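Local coordinates for anthrone oxidase-like protein (Streptomyces ambofaciens, PDB 5F9P), which probably acts as a monooxygenase that cleaves a carbon-carbon bond, opening ring B of an angucycline intermediate in the biosynthesis of atypical angucyclines, at residues I2-D7 against G110-I115; N14-D19 against I93-N98; E137-L142 against A172-Y177. All coordinates share one frame; numbering follows the deposited sequence.

Contact 1: residues I2-D7 against G110-I115; sequences IISAED and GGKIEI
Ile3 and Ile113 pair their backbones twice over: Ile3 N donates to Ile113 O at 2.6 Å, and Ile113 N returns a bond to Ile3 O at 2.9 Å, both nearly straight. The side chains of this antiparallel hydrogen-bonded pair share one face. There Ile3 runs on past Ile113, and its CD1 meets Ile115 CG2 at 3.8 Å, the two side chains crossing at about a right angle. This face is buried against barrel residues, among them Val100, Val159 and Phe60. The other face is exposed. On it Ile2 CD1 rests 3.8 Å from Glu114 CB, while Ile2 CG2, anti to the backbone N, reaches back to Lys112 CD. Lys112 stays extended along Ser4 CB and bends only at its last torsion (chi4 -64°), which leaves NZ in a long salt bridge of 3.7 Å with Glu6 OE1. Behind these contacts, Asp7 fixes the type I turn from Ser4 to Asp7: OD2 accepts Ser4 N at 3.2 Å and OD1 accepts Ser4 OG at 3.0 Å, both from above the carboxylate plane. Outside the pair, Gln62 binds Ile2 O and Gln179 binds Glu114 O. The arrangement is a short two-stranded antiparallel sheet, separate from the main barrel and laid across residues of several of its strands.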
loop_
_atom_site.group_PDB
_atom_site.type_symbol
_atom_site.label_atom_id
_atom_site.label_comp_id
_atom_site.label_asym_id
_atom_site.label_seq_id
_atom_site.Cartn_x
_atom_site.Cartn_y
_atom_site.Cartn_z
ATOM N N ILE A 2 -1.333 -12.526 3.795
ATOM C CA ILE A 2 0.105 -12.779 3.767
ATOM C C ILE A 2 0.703 -12.257 2.472
ATOM O O ILE A 2 0.143 -12.469 1.401
ATOM C CB ILE A 2 0.412 -14.284 3.891
ATOM C CG1 ILE A 2 -0.005 -14.806 5.267
ATOM C CG2 ILE A 2 1.901 -14.555 3.646
ATOM C CD1 ILE A 2 0.854 -14.278 6.398
ATOM N N ILE A 3 1.831 -11.556 2.572
ATOM C CA ILE A 3 2.501 -11.025 1.386
ATOM C C ILE A 3 3.867 -11.674 1.219
ATOM O O ILE A 3 4.618 -11.787 2.177
ATOM C CB ILE A 3 2.717 -9.501 1.488
ATOM C CG1 ILE A 3 1.397 -8.788 1.779
ATOM C CG2 ILE A 3 3.358 -8.969 0.198
ATOM C CD1 ILE A 3 1.588 -7.348 2.218
ATOM N N SER A 4 4.191 -12.101 0.007
ATOM C CA SER A 4 5.508 -12.694 -0.233
ATOM C C SER A 4 6.027 -12.427 -1.643
ATOM O O SER A 4 5.251 -12.300 -2.592
ATOM C CB SER A 4 5.466 -14.200 0.013
ATOM O OG SER A 4 5.077 -14.875 -1.166
ATOM N N ALA A 5 7.345 -12.370 -1.786
ATOM C CA ALA A 5 7.948 -12.132 -3.097
ATOM C C ALA A 5 7.603 -13.215 -4.128
ATOM O O ALA A 5 7.674 -12.973 -5.334
ATOM C CB ALA A 5 9.457 -11.981 -2.967
ATOM N N GLU A 6 7.226 -14.404 -3.659
ATOM C CA GLU A 6 6.847 -15.487 -4.569
ATOM C C GLU A 6 5.391 -15.402 -5.029
ATOM O O GLU A 6 4.942 -16.213 -5.841
ATOM C CB GLU A 6 7.119 -16.855 -3.942
ATOM C CG GLU A 6 8.568 -17.078 -3.558
ATOM C CD GLU A 6 8.901 -16.494 -2.200
ATOM O OE1 GLU A 6 7.973 -16.306 -1.380
ATOM O OE2 GLU A 6 10.096 -16.224 -1.953
ATOM N N ASP A 7 4.659 -14.421 -4.510
ATOM C CA ASP A 7 3.282 -14.190 -4.942
ATOM C C ASP A 7 3.202 -14.164 -6.459
ATOM O O ASP A 7 3.951 -13.435 -7.106
ATOM C CB ASP A 7 2.745 -12.859 -4.383
ATOM C CG ASP A 7 2.376 -12.942 -2.901
ATOM O OD1 ASP A 7 2.411 -14.065 -2.345
ATOM O OD2 ASP A 7 2.036 -11.883 -2.303
ATOM N N GLY A 110 13.817 -11.695 2.975
ATOM C CA GLY A 110 12.754 -12.290 2.176
ATOM C C GLY A 110 11.687 -13.020 2.986
ATOM O O GLY A 110 11.023 -13.919 2.474
ATOM N N GLY A 111 11.512 -12.641 4.252
ATOM C CA GLY A 111 10.516 -13.282 5.099
ATOM C C GLY A 111 9.116 -12.885 4.665
ATOM O O GLY A 111 8.941 -11.843 4.023
ATOM N N LYS A 112 8.119 -13.702 4.992
ATOM C CA LYS A 112 6.739 -13.370 4.629
ATOM C C LYS A 112 6.170 -12.296 5.549
ATOM O O LYS A 112 6.505 -12.200 6.732
ATOM C CB LYS A 112 5.829 -14.601 4.624
ATOM C CG LYS A 112 6.272 -15.702 3.662
ATOM C CD LYS A 112 5.231 -16.816 3.569
ATOM C CE LYS A 112 5.772 -18.057 2.852
ATOM N NZ LYS A 112 6.123 -17.810 1.422
ATOM N N ILE A 113 5.286 -11.491 4.987
ATOM C CA ILE A 113 4.762 -10.347 5.687
ATOM C C ILE A 113 3.269 -10.535 5.894
ATOM O O ILE A 113 2.568 -11.000 5.002
ATOM C CB ILE A 113 5.094 -9.077 4.879
ATOM C CG1 ILE A 113 6.610 -8.834 4.966
ATOM C CG2 ILE A 113 4.280 -7.895 5.369
ATOM C CD1 ILE A 113 7.157 -7.770 4.039
ATOM N N GLU A 114 2.800 -10.216 7.092
ATOM C CA GLU A 114 1.384 -10.294 7.389
ATOM C C GLU A 114 0.830 -8.912 7.668
ATOM O O GLU A 114 1.430 -8.136 8.406
ATOM C CB GLU A 114 1.135 -11.181 8.604
ATOM C CG GLU A 114 -0.347 -11.331 8.913
ATOM C CD GLU A 114 -0.641 -12.394 9.964
ATOM O OE1 GLU A 114 0.309 -12.855 10.650
ATOM O OE2 GLU A 114 -1.829 -12.767 10.100
ATOM N N ILE A 115 -0.325 -8.615 7.087
ATOM C CA ILE A 115 -1.014 -7.357 7.355
ATOM C C ILE A 115 -2.406 -7.622 7.938
ATOM O O ILE A 115 -3.064 -8.596 7.573
ATOM C CB ILE A 115 -1.115 -6.496 6.080
ATOM C CG1 ILE A 115 -1.895 -7.233 4.983
ATOM C CG2 ILE A 115 0.288 -6.126 5.604
ATOM C CD1 ILE A 115 -2.310 -6.331 3.798
#

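Contact 2: residues N14-D19 against I93-N98; sequences NLFTTD and IRLMQN
Phe16 and Ile93 form a non-hydrogen-bonded pair in which Ile93 CG1 fits against the edge of the ring, near its plane, 3.8 Å from Phe16 CD1. On the same face the Leu95 CD2 methyl presses on the Asn14 amide, 3.5 Å from OD1, and also approaches Phe16 CZ, so it fills the notch between the two neighbours. The opposite face carries Leu15 and Arg94. Leu15 CB receives the terminal methyl of selenomethionine Met96, CE, at 3.6 Å; the bend at chi3 (-68°) folds that methyl back toward the leucine. Arg94 runs alongside Leu15, bent at chi2 and chi3, so that Leu15 CD2 lies over one face of the guanidinium, 3.9 Å from NH1. A water in the guanidinium plane donates to Leu15 O and weakly accepts from Arg94 NH1. Leu15 O also takes Arg94 N at 2.9 Å, and Leu15 N gives to Arg94 O at 2.7 Å. Tyr217 touches both Leu15 and Arg94, while the Phe86 ring meets that of Phe16. With 165° between the directions of 14-17 and 93-98, strands 10-17 and 92-105 pair as first and fourth strands of the N-terminal ferredoxin-like half of the eight-stranded barrel, the dimeric alpha-beta barrel fold.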
loop_
_atom_site.group_PDB
_atom_site.type_symbol
_atom_site.label_atom_id
_atom_site.label_comp_id
_atom_site.label_asym_id
_atom_site.label_seq_id
_atom_site.Cartn_x
_atom_site.Cartn_y
_atom_site.Cartn_z
ATOM N N ASN A 14 -5.260 0.669 -3.886
ATOM C CA ASN A 14 -6.148 1.785 -4.169
ATOM C C ASN A 14 -5.872 2.902 -3.166
ATOM O O ASN A 14 -6.115 2.759 -1.965
ATOM C CB ASN A 14 -7.611 1.356 -4.096
ATOM C CG ASN A 14 -7.970 0.312 -5.136
ATOM O OD1 ASN A 14 -7.231 0.087 -6.086
ATOM N ND2 ASN A 14 -9.135 -0.309 -4.972
ATOM N N LEU A 15 -5.334 4.001 -3.680
ATOM C CA LEU A 15 -4.891 5.119 -2.866
ATOM C C LEU A 15 -5.833 6.305 -3.030
ATOM O O LEU A 15 -6.085 6.759 -4.146
ATOM C CB LEU A 15 -3.477 5.522 -3.291
ATOM C CG LEU A 15 -2.921 6.803 -2.660
ATOM C CD1 LEU A 15 -2.778 6.625 -1.151
ATOM C CD2 LEU A 15 -1.590 7.168 -3.305
ATOM N N PHE A 16 -6.354 6.796 -1.910
ATOM C CA PHE A 16 -7.284 7.911 -1.916
ATOM C C PHE A 16 -6.770 9.031 -1.003
ATOM O O PHE A 16 -6.330 8.773 0.118
ATOM C CB PHE A 16 -8.646 7.448 -1.406
ATOM C CG PHE A 16 -9.204 6.260 -2.143
ATOM C CD1 PHE A 16 -9.893 6.432 -3.332
ATOM C CD2 PHE A 16 -9.054 4.981 -1.638
ATOM C CE1 PHE A 16 -10.406 5.350 -4.017
ATOM C CE2 PHE A 16 -9.578 3.890 -2.307
ATOM C CZ PHE A 16 -10.256 4.076 -3.503
ATOM N N THR A 17 -6.821 10.264 -1.491
ATOM C CA THR A 17 -6.495 11.431 -0.675
ATOM C C THR A 17 -7.767 12.253 -0.489
ATOM O O THR A 17 -8.645 12.261 -1.352
ATOM C CB THR A 17 -5.401 12.316 -1.333
ATOM O OG1 THR A 17 -5.874 12.812 -2.594
ATOM C CG2 THR A 17 -4.139 11.512 -1.568
ATOM N N THR A 18 -7.883 12.926 0.644
ATOM C CA THR A 18 -9.022 13.797 0.878
ATOM C C THR A 18 -8.618 14.970 1.776
ATOM O O THR A 18 -7.487 15.022 2.249
ATOM C CB THR A 18 -10.206 13.017 1.478
ATOM O OG1 THR A 18 -11.390 13.825 1.419
ATOM C CG2 THR A 18 -9.915 12.605 2.912
ATOM N N ASP A 19 -9.534 15.907 2.018
ATOM C CA ASP A 19 -9.148 17.142 2.707
ATOM C C ASP A 19 -9.803 17.417 4.068
ATOM O O ASP A 19 -9.521 18.444 4.682
ATOM C CB ASP A 19 -9.313 18.357 1.779
ATOM C CG ASP A 19 -10.738 18.538 1.297
ATOM O OD1 ASP A 19 -11.629 17.754 1.703
ATOM O OD2 ASP A 19 -10.973 19.484 0.516
ATOM N N ILE A 93 -7.631 9.983 -6.676
ATOM C CA ILE A 93 -7.819 8.542 -6.675
ATOM C C ILE A 93 -6.746 7.923 -7.558
ATOM O O ILE A 93 -6.590 8.314 -8.718
ATOM C CB ILE A 93 -9.179 8.180 -7.277
ATOM C CG1 ILE A 93 -10.317 8.662 -6.377
ATOM C CG2 ILE A 93 -9.262 6.678 -7.557
ATOM C CD1 ILE A 93 -11.678 8.647 -7.075
ATOM N N ARG A 94 -6.004 6.968 -7.013
ATOM C CA ARG A 94 -5.030 6.218 -7.795
ATOM C C ARG A 94 -5.217 4.733 -7.536
ATOM O O ARG A 94 -5.096 4.273 -6.396
ATOM C CB ARG A 94 -3.595 6.629 -7.448
ATOM C CG ARG A 94 -3.129 7.910 -8.136
ATOM C CD ARG A 94 -2.874 9.007 -7.138
ATOM N NE ARG A 94 -1.484 9.452 -7.166
ATOM C CZ ARG A 94 -0.910 10.191 -6.219
ATOM N NH1 ARG A 94 -1.601 10.558 -5.139
ATOM N NH2 ARG A 94 0.365 10.543 -6.342
ATOM N N LEU A 95 -5.530 3.990 -8.593
ATOM C CA LEU A 95 -5.743 2.557 -8.471
ATOM C C LEU A 95 -4.583 1.885 -9.167
ATOM O O LEU A 95 -4.494 1.899 -10.405
ATOM C CB LEU A 95 -7.068 2.135 -9.116
ATOM C CG LEU A 95 -8.320 2.978 -8.870
ATOM C CD1 LEU A 95 -9.461 2.424 -9.718
ATOM C CD2 LEU A 95 -8.724 3.026 -7.398
HETATM N N MSE A 96 -3.698 1.291 -8.372
HETATM C CA MSE A 96 -2.389 0.892 -8.865
HETATM C C MSE A 96 -2.189 -0.618 -8.874
HETATM O O MSE A 96 -2.374 -1.279 -7.859
HETATM C CB MSE A 96 -1.308 1.559 -8.017
HETATM C CG MSE A 96 -1.226 3.077 -8.193
HETATM SE SE MSE A 96 -0.107 3.889 -6.816
HETATM C CE MSE A 96 -1.283 3.535 -5.275
ATOM N N GLN A 97 -1.793 -1.159 -10.022
ATOM C CA GLN A 97 -1.564 -2.593 -10.139
ATOM C C GLN A 97 -0.072 -2.878 -10.067
ATOM O O GLN A 97 0.719 -2.250 -10.771
ATOM C CB GLN A 97 -2.159 -3.126 -11.451
ATOM C CG GLN A 97 -3.622 -2.735 -11.651
ATOM C CD GLN A 97 -4.168 -3.153 -13.010
ATOM O OE1 GLN A 97 -3.795 -4.192 -13.541
ATOM N NE2 GLN A 97 -5.051 -2.341 -13.576
ATOM N N ASN A 98 0.309 -3.834 -9.223
ATOM C CA ASN A 98 1.707 -4.078 -8.911
ATOM C C ASN A 98 2.047 -5.544 -8.835
ATOM O O ASN A 98 1.171 -6.399 -8.693
ATOM C CB ASN A 98 2.048 -3.491 -7.534
ATOM C CG ASN A 98 1.442 -2.135 -7.320
ATOM O OD1 ASN A 98 2.045 -1.113 -7.650
ATOM N ND2 ASN A 98 0.226 -2.111 -6.784
HETATM O O HOH W 1 -4.651 9.273 -4.723
#

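Contact 3: residues E137-L142 against A172-Y177; sequences EALDAL and AFVISY
Ser176 OG is gripped by His158 NE2 and by a glycerol hydroxyl, probably from the crystallisation liquor, while its CB faces Leu142 CD2 of the helix across 4.4 Å. Apart from this serine the contact is apolar and centres on Val174, whose two methyls divide the helix surface between them. CG1, anti to the carbonyl carbon (chi1 -58°), meets Leu139 CD2 at 3.5 Å. The same torsion sets CG2 between the backbone N and the carbonyl carbon, from where it touches Leu142 CD1 at 3.6 Å and Ala138 CB at 4.2 Å. The valine thus sits as a wedge among three side chains from about one turn of the helix, Ala138, Leu139 and Leu142, and the two leucines slant across it, one at each methyl of its branch. Leu139 points its CB past the strand, but its far methyl comes back over Val174. Both leucines also reach Val160 on the adjacent strand 155-167, so the helix covers more than one strand. Farther out, Glu137 and Asp140 form salt bridges with Arg207 of helix 199-211; that helix also packs on Ala138 and Leu142, through Val211 and Val208. Along the strand the side chains alternate: Val174 meets the helix, while Ile175 points away from it and touches Phe125 and Asn98. The axes of helix 137-142 and strand 172-177 approach to 9.1 Å, with 9° between their directions: this is the near-parallel helix-on-sheet packing of a ferredoxin-like layer, on the outside of a dimeric alpha-beta barrel.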
loop_
_atom_site.group_PDB
_atom_site.type_symbol
_atom_site.label_atom_id
_atom_site.label_comp_id
_atom_site.label_asym_id
_atom_site.label_seq_id
_atom_site.Cartn_x
_atom_site.Cartn_y
_atom_site.Cartn_z
ATOM N N GLU A 137 16.747 0.243 -11.012
ATOM C CA GLU A 137 17.655 0.818 -10.042
ATOM C C GLU A 137 16.901 1.136 -8.739
ATOM O O GLU A 137 17.346 0.789 -7.642
ATOM C CB GLU A 137 18.283 2.082 -10.638
ATOM C CG GLU A 137 19.055 2.942 -9.651
ATOM C CD GLU A 137 20.385 2.331 -9.251
ATOM O OE1 GLU A 137 20.661 1.176 -9.658
ATOM O OE2 GLU A 137 21.153 3.017 -8.542
ATOM N N ALA A 138 15.761 1.802 -8.870
ATOM C CA ALA A 138 14.922 2.130 -7.721
ATOM C C ALA A 138 14.533 0.881 -6.929
ATOM O O ALA A 138 14.581 0.872 -5.706
ATOM C CB ALA A 138 13.665 2.871 -8.180
ATOM N N LEU A 139 14.122 -0.162 -7.643
ATOM C CA LEU A 139 13.687 -1.398 -7.012
ATOM C C LEU A 139 14.833 -2.057 -6.256
ATOM O O LEU A 139 14.666 -2.539 -5.137
ATOM C CB LEU A 139 13.147 -2.359 -8.071
ATOM C CG LEU A 139 11.818 -1.978 -8.722
ATOM C CD1 LEU A 139 11.515 -2.908 -9.898
ATOM C CD2 LEU A 139 10.707 -2.060 -7.677
ATOM N N ASP A 140 16.001 -2.098 -6.885
ATOM C CA ASP A 140 17.169 -2.669 -6.233
ATOM C C ASP A 140 17.557 -1.877 -4.993
ATOM O O ASP A 140 17.849 -2.457 -3.950
ATOM C CB ASP A 140 18.352 -2.748 -7.187
ATOM C CG ASP A 140 19.476 -3.573 -6.620
ATOM O OD1 ASP A 140 19.319 -4.816 -6.563
ATOM O OD2 ASP A 140 20.503 -2.985 -6.217
ATOM N N ALA A 141 17.550 -0.551 -5.105
ATOM C CA ALA A 141 17.912 0.309 -3.981
ATOM C C ALA A 141 16.967 0.155 -2.798
ATOM O O ALA A 141 17.420 0.104 -1.645
ATOM C CB ALA A 141 17.977 1.787 -4.409
ATOM N N LEU A 142 15.664 0.110 -3.081
ATOM C CA LEU A 142 14.641 0.067 -2.020
ATOM C C LEU A 142 14.601 -1.282 -1.334
ATOM O O LEU A 142 14.374 -1.357 -0.132
ATOM C CB LEU A 142 13.245 0.385 -2.578
ATOM C CG LEU A 142 12.949 1.842 -2.907
ATOM C CD1 LEU A 142 11.680 1.941 -3.729
ATOM C CD2 LEU A 142 12.837 2.647 -1.608
ATOM N N ALA A 172 6.188 5.297 -15.032
ATOM C CA ALA A 172 6.675 4.208 -14.201
ATOM C C ALA A 172 6.595 4.596 -12.730
ATOM O O ALA A 172 6.730 5.767 -12.382
ATOM C CB ALA A 172 8.100 3.857 -14.577
ATOM N N PHE A 173 6.389 3.609 -11.863
ATOM C CA PHE A 173 6.355 3.892 -10.435
ATOM C C PHE A 173 6.730 2.667 -9.604
ATOM O O PHE A 173 6.613 1.528 -10.060
ATOM C CB PHE A 173 4.978 4.439 -10.022
ATOM C CG PHE A 173 3.873 3.442 -10.144
ATOM C CD1 PHE A 173 3.250 3.218 -11.368
ATOM C CD2 PHE A 173 3.451 2.727 -9.039
ATOM C CE1 PHE A 173 2.217 2.289 -11.487
ATOM C CE2 PHE A 173 2.422 1.795 -9.142
ATOM C CZ PHE A 173 1.806 1.572 -10.366
ATOM N N VAL A 174 7.215 2.906 -8.389
ATOM C CA VAL A 174 7.496 1.817 -7.460
ATOM C C VAL A 174 6.961 2.239 -6.115
ATOM O O VAL A 174 6.669 3.415 -5.896
ATOM C CB VAL A 174 8.984 1.491 -7.329
ATOM C CG1 VAL A 174 9.564 1.124 -8.677
ATOM C CG2 VAL A 174 9.734 2.664 -6.719
ATOM N N ILE A 175 6.820 1.277 -5.212
ATOM C CA ILE A 175 6.174 1.559 -3.942
ATOM C C ILE A 175 6.958 0.938 -2.823
ATOM O O ILE A 175 7.462 -0.185 -2.947
ATOM C CB ILE A 175 4.724 1.009 -3.912
ATOM C CG1 ILE A 175 3.815 1.903 -4.751
ATOM C CG2 ILE A 175 4.209 0.895 -2.464
ATOM C CD1 ILE A 175 2.447 1.312 -5.012
ATOM N N SER A 176 7.071 1.693 -1.736
ATOM C CA SER A 176 7.677 1.220 -0.509
ATOM C C SER A 176 6.578 1.104 0.546
ATOM O O SER A 176 5.894 2.089 0.832
ATOM C CB SER A 176 8.714 2.245 -0.032
ATOM O OG SER A 176 9.228 1.872 1.230
ATOM N N TYR A 177 6.412 -0.076 1.129
ATOM C CA TYR A 177 5.366 -0.293 2.137
ATOM C C TYR A 177 6.019 -0.982 3.333
ATOM O O TYR A 177 6.461 -2.121 3.221
ATOM C CB TYR A 177 4.252 -1.164 1.536
ATOM C CG TYR A 177 3.117 -1.559 2.464
ATOM C CD1 TYR A 177 3.253 -2.614 3.353
ATOM C CD2 TYR A 177 1.895 -0.886 2.428
ATOM C CE1 TYR A 177 2.203 -2.987 4.197
ATOM C CE2 TYR A 177 0.850 -1.246 3.257
ATOM C CZ TYR A 177 1.004 -2.297 4.138
ATOM O OH TYR A 177 -0.049 -2.652 4.962
#

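In the fold
Contacts 2 and 3 both reach the same closed eight-stranded sheet, their centres about 17 Å apart. Contact 2 joins strands 10-17 and 92-105, whereas contact 3 sets helix 135-142 against strand 172-180. They touch where Met96 and Asn98 meet Phe173 and Asn98 also meets Ile175. Contact 1 lies about 17 Å from contact 3 and 22 Å from contact 2, centre to centre, and touches contact 3 where Ile115 packs on Tyr177. In sequence, contact 2 is nested inside the loop closed by contact 1, and contact 3 follows. Contact 2 thus holds the first half together and contact 3 lays a helix on the second, the single chain supplying both halves of the barrel.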